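Local coordinates for polyketide cyclase / dehydrase and lipid transport (Nitrosospira multiformis, PDB 3P51), which is of unknown function but, as a member of the Bet v 1-like polyketide cyclase and lipid transport family, probably binds a hydrophobic small molecule, at residues 9-14 and 103-108; 22-27 and 60-65; 2-7 and 124-129; 69-74 and 92-97. All blocks are in the same frame, centred on the assembly; numbering follows the deposited sequence.

Contact 1. Residues 9-14 and 103-108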
# COMPACT_ATOMS: atom_id res chain seq x y z
N VAL A 9 14.19 -7.74 -14.81
CA VAL A 9 13.14 -8.29 -15.66
C VAL A 9 13.50 -9.71 -16.09
O VAL A 9 14.61 -9.97 -16.54
CB VAL A 9 12.89 -7.42 -16.88
CG1 VAL A 9 11.93 -8.12 -17.87
CG2 VAL A 9 12.31 -6.08 -16.44
N VAL A 10 12.56 -10.63 -15.94
CA VAL A 10 12.78 -12.05 -16.21
C VAL A 10 11.93 -12.47 -17.42
O VAL A 10 10.72 -12.21 -17.45
CB VAL A 10 12.36 -12.89 -14.98
CG1 VAL A 10 12.38 -14.35 -15.29
CG2 VAL A 10 13.26 -12.59 -13.79
N ASP A 11 12.55 -13.10 -18.42
CA ASP A 11 11.83 -13.48 -19.64
C ASP A 11 11.01 -14.76 -19.47
O ASP A 11 11.32 -15.80 -20.05
CB ASP A 11 12.78 -13.60 -20.84
CG ASP A 11 12.02 -13.70 -22.18
OD1 ASP A 11 10.83 -14.08 -22.17
OD2 ASP A 11 12.61 -13.39 -23.24
N ALA A 12 9.94 -14.66 -18.68
CA ALA A 12 9.00 -15.75 -18.48
C ALA A 12 7.71 -15.15 -17.93
O ALA A 12 7.73 -14.09 -17.31
CB ALA A 12 9.56 -16.76 -17.52
N PRO A 13 6.58 -15.83 -18.18
CA PRO A 13 5.31 -15.28 -17.71
C PRO A 13 5.25 -15.31 -16.19
O PRO A 13 5.88 -16.15 -15.56
CB PRO A 13 4.26 -16.20 -18.35
CG PRO A 13 4.99 -17.42 -18.79
CD PRO A 13 6.42 -17.04 -19.01
N VAL A 14 4.50 -14.37 -15.62
CA VAL A 14 4.49 -14.18 -14.17
C VAL A 14 4.00 -15.43 -13.43
O VAL A 14 4.48 -15.72 -12.34
CB VAL A 14 3.67 -12.94 -13.77
CG1 VAL A 14 2.18 -13.18 -13.99
CG2 VAL A 14 3.96 -12.53 -12.32
N ASP A 103 4.78 -7.98 -23.27
CA ASP A 103 5.44 -9.17 -23.81
C ASP A 103 5.38 -10.36 -22.86
O ASP A 103 6.09 -11.35 -23.05
CB ASP A 103 6.90 -8.86 -24.16
CG ASP A 103 7.68 -8.38 -22.97
OD1 ASP A 103 7.12 -8.35 -21.86
OD2 ASP A 103 8.87 -8.04 -23.14
N ASP A 104 4.53 -10.28 -21.85
CA ASP A 104 4.27 -11.43 -21.00
C ASP A 104 5.53 -11.86 -20.27
O ASP A 104 5.83 -13.05 -20.19
CB ASP A 104 3.71 -12.58 -21.84
CG ASP A 104 3.04 -13.65 -21.00
OD1 ASP A 104 2.71 -14.73 -21.55
OD2 ASP A 104 2.85 -13.42 -19.79
N THR A 105 6.28 -10.90 -19.76
CA THR A 105 7.44 -11.21 -18.94
C THR A 105 7.15 -10.84 -17.48
O THR A 105 6.01 -10.54 -17.12
CB THR A 105 8.72 -10.53 -19.48
OG1 THR A 105 8.51 -9.12 -19.56
CG2 THR A 105 9.03 -11.05 -20.87
N THR A 106 8.19 -10.86 -16.65
CA THR A 106 8.03 -10.65 -15.21
C THR A 106 9.03 -9.65 -14.66
O THR A 106 10.23 -9.76 -14.90
CB THR A 106 8.18 -11.97 -14.43
OG1 THR A 106 7.19 -12.90 -14.87
CG2 THR A 106 8.01 -11.73 -12.95
N PHE A 107 8.52 -8.66 -13.93
CA PHE A 107 9.33 -7.73 -13.15
C PHE A 107 9.46 -8.32 -11.76
O PHE A 107 8.46 -8.73 -11.17
CB PHE A 107 8.63 -6.37 -13.10
CG PHE A 107 9.30 -5.36 -12.21
CD1 PHE A 107 10.42 -4.67 -12.64
CD2 PHE A 107 8.80 -5.09 -10.94
CE1 PHE A 107 11.04 -3.73 -11.83
CE2 PHE A 107 9.41 -4.15 -10.11
CZ PHE A 107 10.54 -3.47 -10.56
N VAL A 108 10.68 -8.37 -11.23
CA VAL A 108 10.91 -8.88 -9.88
C VAL A 108 11.61 -7.82 -9.04
O VAL A 108 12.67 -7.34 -9.40
CB VAL A 108 11.81 -10.13 -9.90
CG1 VAL A 108 11.86 -10.76 -8.51
CG2 VAL A 108 11.30 -11.14 -10.92
O HOH W 1 3.69 -12.08 -17.29

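Contact 2. Residues 22-27 and 60-65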
# COMPACT_ATOMS: atom_id res chain seq x y z
N ARG A 22 7.32 -19.28 -5.07
CA ARG A 22 6.22 -18.98 -4.14
C ARG A 22 6.29 -19.72 -2.80
O ARG A 22 5.53 -19.42 -1.89
CB ARG A 22 4.86 -19.24 -4.81
CG ARG A 22 4.46 -20.70 -4.94
CD ARG A 22 3.11 -20.83 -5.68
NE ARG A 22 2.79 -22.23 -5.97
CZ ARG A 22 1.87 -22.94 -5.32
NH1 ARG A 22 1.15 -22.40 -4.34
NH2 ARG A 22 1.66 -24.21 -5.67
N ASN A 23 7.21 -20.67 -2.69
CA ASN A 23 7.28 -21.51 -1.49
C ASN A 23 8.42 -21.07 -0.57
O ASN A 23 9.59 -21.20 -0.91
CB ASN A 23 7.43 -22.98 -1.88
CG ASN A 23 7.27 -23.92 -0.70
OD1 ASN A 23 7.83 -23.68 0.37
ND2 ASN A 23 6.49 -24.98 -0.88
N PHE A 24 8.07 -20.53 0.59
CA PHE A 24 9.05 -20.01 1.55
C PHE A 24 10.09 -21.08 1.94
O PHE A 24 11.21 -20.75 2.29
CB PHE A 24 8.32 -19.44 2.77
CG PHE A 24 9.21 -18.84 3.83
CD1 PHE A 24 9.74 -17.57 3.68
CD2 PHE A 24 9.46 -19.53 5.01
CE1 PHE A 24 10.55 -17.00 4.68
CE2 PHE A 24 10.26 -18.98 6.02
CZ PHE A 24 10.80 -17.70 5.85
N HIS A 25 9.73 -22.36 1.84
CA HIS A 25 10.67 -23.42 2.19
C HIS A 25 11.39 -24.05 1.00
O HIS A 25 12.19 -24.98 1.19
CB HIS A 25 9.99 -24.52 3.01
CG HIS A 25 9.60 -24.09 4.39
ND1 HIS A 25 8.39 -24.44 4.96
CD2 HIS A 25 10.25 -23.35 5.32
CE1 HIS A 25 8.31 -23.93 6.17
NE2 HIS A 25 9.43 -23.27 6.42
N ASP A 26 11.11 -23.58 -0.22
CA ASP A 26 11.85 -24.02 -1.40
C ASP A 26 12.68 -22.88 -1.99
O ASP A 26 12.15 -22.02 -2.70
CB ASP A 26 10.91 -24.60 -2.46
CG ASP A 26 11.65 -25.09 -3.70
OD1 ASP A 26 12.90 -25.13 -3.68
OD2 ASP A 26 11.00 -25.44 -4.70
N PHE A 27 13.98 -22.89 -1.70
CA PHE A 27 14.91 -21.87 -2.20
C PHE A 27 15.85 -22.46 -3.26
O PHE A 27 16.89 -21.89 -3.55
CB PHE A 27 15.72 -21.29 -1.03
CG PHE A 27 15.90 -19.78 -1.08
CD1 PHE A 27 15.94 -19.10 -2.28
CD2 PHE A 27 16.05 -19.06 0.10
CE1 PHE A 27 16.12 -17.71 -2.32
CE2 PHE A 27 16.24 -17.66 0.08
CZ PHE A 27 16.26 -17.00 -1.14
N ASP A 60 15.28 -16.97 9.05
CA ASP A 60 14.16 -16.12 8.58
C ASP A 60 12.81 -16.58 9.14
O ASP A 60 12.57 -17.79 9.26
CB ASP A 60 14.03 -16.20 7.05
CG ASP A 60 15.18 -15.54 6.30
OD1 ASP A 60 15.91 -14.70 6.88
OD2 ASP A 60 15.35 -15.85 5.10
N THR A 61 11.92 -15.63 9.43
CA THR A 61 10.52 -15.93 9.72
C THR A 61 9.60 -15.27 8.69
O THR A 61 9.78 -14.10 8.36
CB THR A 61 10.11 -15.43 11.11
OG1 THR A 61 10.95 -16.04 12.09
CG2 THR A 61 8.68 -15.79 11.41
N LEU A 62 8.62 -16.02 8.17
CA LEU A 62 7.63 -15.47 7.24
C LEU A 62 6.66 -14.58 8.02
O LEU A 62 5.97 -15.06 8.94
CB LEU A 62 6.87 -16.60 6.54
CG LEU A 62 5.89 -16.27 5.41
CD1 LEU A 62 6.59 -15.54 4.26
CD2 LEU A 62 5.21 -17.54 4.90
N ILE A 63 6.61 -13.30 7.68
CA ILE A 63 5.77 -12.36 8.43
C ILE A 63 4.57 -11.87 7.62
O ILE A 63 3.63 -11.28 8.16
CB ILE A 63 6.59 -11.16 8.93
CG1 ILE A 63 7.08 -10.31 7.74
CG2 ILE A 63 7.79 -11.64 9.79
CD1 ILE A 63 7.96 -9.13 8.15
N ALA A 64 4.61 -12.09 6.30
CA ALA A 64 3.46 -11.79 5.46
C ALA A 64 3.59 -12.54 4.14
O ALA A 64 4.70 -12.74 3.63
CB ALA A 64 3.33 -10.28 5.21
N TYR A 65 2.45 -12.96 3.60
CA TYR A 65 2.40 -13.69 2.34
C TYR A 65 1.14 -13.27 1.59
O TYR A 65 0.06 -13.19 2.18
CB TYR A 65 2.38 -15.20 2.61
CG TYR A 65 2.57 -16.07 1.39
CD1 TYR A 65 3.78 -16.72 1.16
CD2 TYR A 65 1.54 -16.26 0.48
CE1 TYR A 65 3.95 -17.54 0.04
CE2 TYR A 65 1.70 -17.08 -0.64
CZ TYR A 65 2.92 -17.72 -0.85
OH TYR A 65 3.09 -18.53 -1.95
O HOH W 2 0.91 -19.86 -2.92

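Contact 3. Residues 2-7 and 124-129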
# COMPACT_ATOMS: atom_id res chain seq x y z
N PRO A 2 18.91 1.41 7.51
CA PRO A 2 19.24 1.54 6.08
C PRO A 2 18.34 0.64 5.25
O PRO A 2 17.57 -0.14 5.80
CB PRO A 2 20.67 1.04 6.01
CG PRO A 2 21.25 1.43 7.37
CD PRO A 2 20.11 1.22 8.34
N LYS A 3 18.44 0.75 3.93
CA LYS A 3 17.65 -0.10 3.07
C LYS A 3 18.33 -0.35 1.73
O LYS A 3 19.23 0.39 1.33
CB LYS A 3 16.26 0.50 2.86
CG LYS A 3 16.24 1.90 2.30
CD LYS A 3 14.82 2.46 2.35
CE LYS A 3 14.22 2.29 3.74
NZ LYS A 3 12.80 2.74 3.82
N VAL A 4 17.90 -1.40 1.05
CA VAL A 4 18.39 -1.70 -0.28
C VAL A 4 17.20 -2.02 -1.18
O VAL A 4 16.13 -2.41 -0.70
CB VAL A 4 19.34 -2.90 -0.28
CG1 VAL A 4 20.65 -2.52 0.43
CG2 VAL A 4 18.67 -4.11 0.38
N TYR A 5 17.38 -1.83 -2.48
CA TYR A 5 16.32 -2.15 -3.43
C TYR A 5 16.96 -2.64 -4.71
O TYR A 5 17.77 -1.93 -5.30
CB TYR A 5 15.46 -0.93 -3.72
CG TYR A 5 14.39 -1.20 -4.77
CD1 TYR A 5 13.14 -1.70 -4.40
CD2 TYR A 5 14.63 -0.97 -6.12
CE1 TYR A 5 12.15 -1.95 -5.35
CE2 TYR A 5 13.65 -1.22 -7.08
CZ TYR A 5 12.41 -1.71 -6.69
OH TYR A 5 11.43 -1.97 -7.62
N ASN A 6 16.60 -3.85 -5.12
CA ASN A 6 17.12 -4.39 -6.37
C ASN A 6 16.02 -5.05 -7.19
O ASN A 6 15.11 -5.67 -6.64
CB ASN A 6 18.22 -5.40 -6.10
CG ASN A 6 19.43 -4.76 -5.45
OD1 ASN A 6 20.32 -4.24 -6.14
ND2 ASN A 6 19.47 -4.77 -4.12
N SER A 7 16.12 -4.92 -8.51
CA SER A 7 15.08 -5.44 -9.39
C SER A 7 15.64 -5.86 -10.73
O SER A 7 16.71 -5.41 -11.15
CB SER A 7 13.98 -4.39 -9.56
OG SER A 7 14.49 -3.20 -10.14
N TYR A 124 26.75 -5.21 1.49
CA TYR A 124 26.64 -6.66 1.65
C TYR A 124 25.29 -7.22 1.17
O TYR A 124 25.25 -8.23 0.45
CB TYR A 124 26.94 -7.07 3.10
CG TYR A 124 26.78 -8.56 3.37
CD1 TYR A 124 27.87 -9.43 3.25
CD2 TYR A 124 25.55 -9.10 3.73
CE1 TYR A 124 27.72 -10.79 3.48
CE2 TYR A 124 25.40 -10.45 3.97
CZ TYR A 124 26.49 -11.29 3.84
OH TYR A 124 26.33 -12.64 4.07
N MSE A 125 24.19 -6.56 1.52
CA MSE A 125 22.88 -7.04 1.09
C MSE A 125 22.61 -6.78 -0.40
O MSE A 125 21.97 -7.60 -1.07
CB MSE A 125 21.75 -6.49 1.97
CG MSE A 125 21.79 -7.03 3.41
SE MSE A 125 21.79 -9.01 3.53
CE MSE A 125 20.08 -9.36 2.66
N ASN A 126 23.11 -5.66 -0.91
CA ASN A 126 23.06 -5.44 -2.36
C ASN A 126 23.69 -6.62 -3.09
O ASN A 126 23.17 -7.10 -4.09
CB ASN A 126 23.77 -4.14 -2.76
CG ASN A 126 22.87 -2.93 -2.64
OD1 ASN A 126 21.65 -3.04 -2.76
ND2 ASN A 126 23.46 -1.76 -2.42
N THR A 127 24.82 -7.09 -2.57
CA THR A 127 25.53 -8.21 -3.18
C THR A 127 24.72 -9.49 -3.10
O THR A 127 24.60 -10.22 -4.09
CB THR A 127 26.91 -8.41 -2.54
OG1 THR A 127 27.78 -7.35 -2.96
CG2 THR A 127 27.50 -9.75 -2.95
N VAL A 128 24.17 -9.77 -1.92
CA VAL A 128 23.30 -10.93 -1.74
C VAL A 128 22.09 -10.90 -2.67
O VAL A 128 21.86 -11.82 -3.45
CB VAL A 128 22.86 -11.07 -0.27
CG1 VAL A 128 21.63 -11.97 -0.15
CG2 VAL A 128 24.02 -11.59 0.59
N TYR A 129 21.30 -9.83 -2.59
CA TYR A 129 20.11 -9.74 -3.44
C TYR A 129 20.40 -9.80 -4.94
O TYR A 129 19.65 -10.40 -5.68
CB TYR A 129 19.28 -8.51 -3.09
CG TYR A 129 18.56 -8.69 -1.78
CD1 TYR A 129 18.00 -9.91 -1.45
CD2 TYR A 129 18.47 -7.66 -0.85
CE1 TYR A 129 17.34 -10.10 -0.24
CE2 TYR A 129 17.81 -7.83 0.35
CZ TYR A 129 17.25 -9.06 0.65
OH TYR A 129 16.60 -9.25 1.85
O HOH W 3 20.03 -0.98 -3.27

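Contact 4. Residues 69-74 and 92-97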
# COMPACT_ATOMS: atom_id res chain seq x y z
N GLU A 69 -1.17 -10.70 -4.49
CA GLU A 69 -0.17 -9.71 -4.93
C GLU A 69 1.16 -10.37 -5.29
O GLU A 69 2.08 -9.70 -5.75
CB GLU A 69 0.07 -8.64 -3.86
CG GLU A 69 -1.18 -7.97 -3.31
CD GLU A 69 -1.88 -7.09 -4.33
OE1 GLU A 69 -1.25 -6.76 -5.35
OE2 GLU A 69 -3.07 -6.75 -4.10
N ARG A 70 1.28 -11.68 -5.05
CA ARG A 70 2.53 -12.39 -5.32
C ARG A 70 3.67 -11.76 -4.56
O ARG A 70 4.65 -11.30 -5.15
CB ARG A 70 2.85 -12.37 -6.82
CG ARG A 70 1.76 -12.97 -7.71
CD ARG A 70 2.27 -13.19 -9.12
NE ARG A 70 1.29 -13.85 -9.97
CZ ARG A 70 0.41 -13.21 -10.74
NH1 ARG A 70 0.41 -11.88 -10.77
NH2 ARG A 70 -0.46 -13.89 -11.48
N ARG A 71 3.56 -11.75 -3.23
CA ARG A 71 4.56 -11.15 -2.37
C ARG A 71 4.88 -12.04 -1.18
O ARG A 71 3.99 -12.66 -0.60
CB ARG A 71 4.07 -9.80 -1.83
CG ARG A 71 5.12 -9.10 -0.98
CD ARG A 71 4.55 -7.89 -0.27
NE ARG A 71 3.82 -7.00 -1.17
CZ ARG A 71 4.38 -6.07 -1.93
NH1 ARG A 71 5.69 -5.90 -1.91
NH2 ARG A 71 3.64 -5.30 -2.70
N ILE A 72 6.16 -12.09 -0.81
CA ILE A 72 6.62 -12.80 0.37
C ILE A 72 7.40 -11.81 1.23
O ILE A 72 8.31 -11.16 0.74
CB ILE A 72 7.58 -13.93 -0.03
CG1 ILE A 72 6.87 -14.99 -0.87
CG2 ILE A 72 8.22 -14.55 1.21
CD1 ILE A 72 7.78 -16.12 -1.30
N MSE A 73 7.05 -11.68 2.51
CA MSE A 73 7.80 -10.79 3.39
C MSE A 73 8.29 -11.56 4.60
O MSE A 73 7.57 -12.38 5.14
CB MSE A 73 6.96 -9.61 3.88
CG MSE A 73 6.44 -8.69 2.80
SE MSE A 73 5.44 -7.19 3.58
CE MSE A 73 6.61 -6.89 5.10
N TYR A 74 9.50 -11.26 5.05
CA TYR A 74 10.06 -12.01 6.15
C TYR A 74 10.98 -11.15 6.99
O TYR A 74 11.54 -10.16 6.50
CB TYR A 74 10.85 -13.20 5.60
CG TYR A 74 11.93 -12.78 4.63
CD1 TYR A 74 13.23 -12.50 5.06
CD2 TYR A 74 11.65 -12.65 3.27
CE1 TYR A 74 14.22 -12.10 4.17
CE2 TYR A 74 12.63 -12.25 2.38
CZ TYR A 74 13.91 -11.98 2.83
OH TYR A 74 14.87 -11.58 1.93
N VAL A 92 13.60 -6.47 7.58
CA VAL A 92 12.46 -6.99 6.82
C VAL A 92 12.84 -7.10 5.35
O VAL A 92 13.36 -6.15 4.77
CB VAL A 92 11.23 -6.08 6.93
CG1 VAL A 92 10.13 -6.54 5.94
CG2 VAL A 92 10.70 -6.05 8.37
N GLY A 93 12.60 -8.27 4.76
CA GLY A 93 12.84 -8.48 3.34
C GLY A 93 11.48 -8.58 2.67
O GLY A 93 10.53 -9.04 3.30
N ASN A 94 11.39 -8.13 1.42
CA ASN A 94 10.10 -8.00 0.74
C ASN A 94 10.33 -8.35 -0.73
O ASN A 94 10.95 -7.59 -1.46
CB ASN A 94 9.59 -6.56 0.89
CG ASN A 94 8.20 -6.34 0.28
OD1 ASN A 94 7.75 -7.08 -0.59
ND2 ASN A 94 7.52 -5.30 0.75
N LEU A 95 9.88 -9.54 -1.13
CA LEU A 95 10.07 -10.03 -2.49
C LEU A 95 8.74 -10.07 -3.24
O LEU A 95 7.78 -10.67 -2.78
CB LEU A 95 10.67 -11.44 -2.45
CG LEU A 95 10.71 -12.23 -3.76
CD1 LEU A 95 11.59 -11.53 -4.79
CD2 LEU A 95 11.24 -13.64 -3.46
N HIS A 96 8.70 -9.45 -4.41
CA HIS A 96 7.41 -9.18 -5.05
C HIS A 96 7.51 -9.22 -6.57
O HIS A 96 8.50 -8.74 -7.14
CB HIS A 96 6.95 -7.82 -4.55
CG HIS A 96 5.74 -7.28 -5.24
ND1 HIS A 96 4.55 -7.97 -5.33
CD2 HIS A 96 5.53 -6.08 -5.84
CE1 HIS A 96 3.66 -7.23 -5.96
NE2 HIS A 96 4.22 -6.08 -6.28
N LEU A 97 6.51 -9.81 -7.22
CA LEU A 97 6.48 -9.94 -8.68
C LEU A 97 5.39 -9.08 -9.28
O LEU A 97 4.33 -8.90 -8.68
CB LEU A 97 6.19 -11.38 -9.09
CG LEU A 97 7.09 -12.51 -8.62
CD1 LEU A 97 6.64 -13.80 -9.28
CD2 LEU A 97 8.51 -12.21 -8.98
O HOH W 4 1.87 -9.72 -9.29

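Contact 1. Residues 9-14 and 103-108
Val10 and Thr106 form an antiparallel hydrogen-bonded pair: Val10 N donates to Thr106 O over 2.7 Å, almost straight at 172°, and Thr106 N returns the bond to Val10 O. Ala12 N also holds Val10 O, closing the inverse gamma turn centred on Asp11 that ends this run of strand.

One side-chain bond supplements the ladder. Thr106 OG1, set beside its own backbone N by a chi1 of -60°, gives its proton to Ala12 O at 2.8 Å, tilted 31° from the carbonyl plane. A water adds a three-way bridge, accepting from Val14 N at 2.9 Å and donating to Thr105 O and Asp104 OD2, so the start of the helix after Pro13, its N-cap, is tied to the bulge at Asp104 and Thr105.

Apolar touching is sparse: Val10 CG2 meets Val108 CG2 at 3.8 Å. Thr105 binds Asp103 OD1 through OG1 at 2.8 Å and rests CG2 3.8 Å from Asp11 OD1, whose stronger partner is Arg145. With alanine at Thr105, Asp103 OD1 would probably lose this donor and a gap would open beside Asp11.

Val10, Ala12 and Thr106 turn to Val17 of helix 14-21, strand 88-100 flanks Thr106 and Val108, and on the other face Phe107 stacks on Phe107 of a second subunit.

Contact 2. Residues 22-27 and 60-65
Tyr65 reaches Arg22 with its hydroxyl, OH donating to Arg22 O over 2.6 Å and arriving 24° out of the carbonyl plane, while that oxygen lies at the edge of the phenol ring. Arg22 CB also closes on Tyr65 OH, at 3.4 Å. The second first-shell contact is apolar: Leu62 CB sits 3.9 Å from the centroid of the Phe24 ring, only 2° off the ring normal, a CH-pi contact over the middle of one face. Leu62 CD1 continues past the ring to Phe24 CD1 at 3.8 Å, and Asp60 CB approaches Phe24 CZ at the same distance. With CG anti to the backbone N (chi1 -179°), the Phe24 ring extends from its loop onto strand 58-66.

A water forms the next shell, accepting from Arg22 NH1 at 2.9 Å and donating to Tyr65 OH. The loop is shaped by a type I turn from Asn23 to Asp26, and Asn23 OD1 accepts from His25 N at 2.7 Å, an Asx turn. Arg52 binds Phe24 O, forms a cation-pi contact with the Phe24 ring and a salt bridge with Asp60. At Ala64 and Tyr65 the strand pairs antiparallel with a strand of a third subunit, so the sheet continues across the interface.

The loop after helix 14-21 is thus fixed to the sheet at two unlike points: a hydroxyl that donates one hydrogen bond and accepts another, and an aromatic face packed on leucine, where the charge of Arg52 is probably balanced by Asp60.

Contact 3. Residues 2-7 and 124-129
The long C-terminal helix 120-139 lies on the first strand of the fold here, through Val4 and Asn6 of the strand and Asn126 and Tyr129 of the helix. The strand 3-7 and helix 124-129 axes approach to 8.5 Å and run nearly alongside, at 24°. Asn6 ND2 donates to Asn126 OD1 over 3.1 Å, a straight bond at 166°; the acceptor lies close to the plane of the Asn6 amide, yet the two amides stand almost perpendicular (86°). Val4 straddles the join. Its CG1 meets Asn126 OD1 at 3.4 Å, and its CG2, placed between backbone N and carbonyl carbon, comes in at the edge of the Tyr129 ring, 3.8 Å from CD2.

Helix against an antiparallel sheet is the helix-grip arrangement of the Bet v 1-like clan, in which a cavity usually lies between sheet and helix. Strand 3-10 is outermost in the sheet of this chain, with strand 105-116 beside it. Tyr5 N donates to a water at 2.9 Å, which itself appears to donate to Asn126 OD1 at 2.7 Å. Asn126 OD1 thus takes the Asn6 amide N-H and, probably, a hydrogen bond from the water that the strand backbone binds at Tyr5 N. A leucine in place of Asn126 would probably leave Asn6 ND2 and the water without this acceptor. The other end of the Asn6 amide, OD1, accepts from Arg130 of the same helix, and this holds the amide's rotation; Tyr129 OH is bonded to Tyr91 on strand 88-100.

Contact 4. Residues 69-74 and 92-97
Arg71 lays its guanidinium flat on the His96 ring, centres 3.9 Å apart and planes at 21°, with NH2 over the ring centre. NH1 donates to Asn94 OD1 at 2.7 Å; the oxygen is exactly in the guanidinium plane, while the Asn94 amide is turned nearly upright to it (80°). A bend at chi3 (-50°) brings the arginine back along the sheet surface, so that one residue stacks on His96 and binds Asn94 at once. Selenomethionine Met73 follows on this face, its CE 3.6 Å from Val92 CG1.

These segments belong to the hairpin of strands 71-78 and 88-100, in the middle of the antiparallel sheet that curves round the long helix in this fold. Its backbone polar atoms are paired in order: Ile72 N with Leu95 O, and Leu95 N with Ile72 O, both at 2.9 Å; Tyr74 N with Gly93 O, and Gly93 N with Tyr74 O. Within the G1 bulge of Arg70 and Arg71, Arg70 O accepts from Leu97 N at 3.2 Å and weakly from His96 ND1. Leu97 O is satisfied by a water at 2.7 Å, which in turn accepts from Arg70 NH1.

On the opposite face Gly93 CA lies 3.9 Å from the Tyr74 ring centroid, a CH-pi contact; a beta carbon at this glycine would clash with CZ of that ring. Tyr74 OH is hydrogen-bonded to Tyr129 of helix 120-139 and to Trp110, and Arg52 makes a cation-pi contact with the ring.

All four contacts reach one sheet, at different depths. The centre of contact 4 is about 7 Å from that of the chain, yet it is only partly buried, one face of its hairpin carrying Arg71 and Met73; the centre of contact 1 is about 17 Å out, yet most of its residues are buried, as in contacts 2 and 3. Contacts 1 and 3 share strand 3-10 and both touch the second subunit; contacts 2 and 4 meet through the backbone of Ile63, Ala64 and Met73. Contacts 1 and 4 rest on main-chain ladders, the former short and supplemented by a hydroxyl and water. Contacts 2 and 3 instead fasten a loop and a helix to strands by side chains.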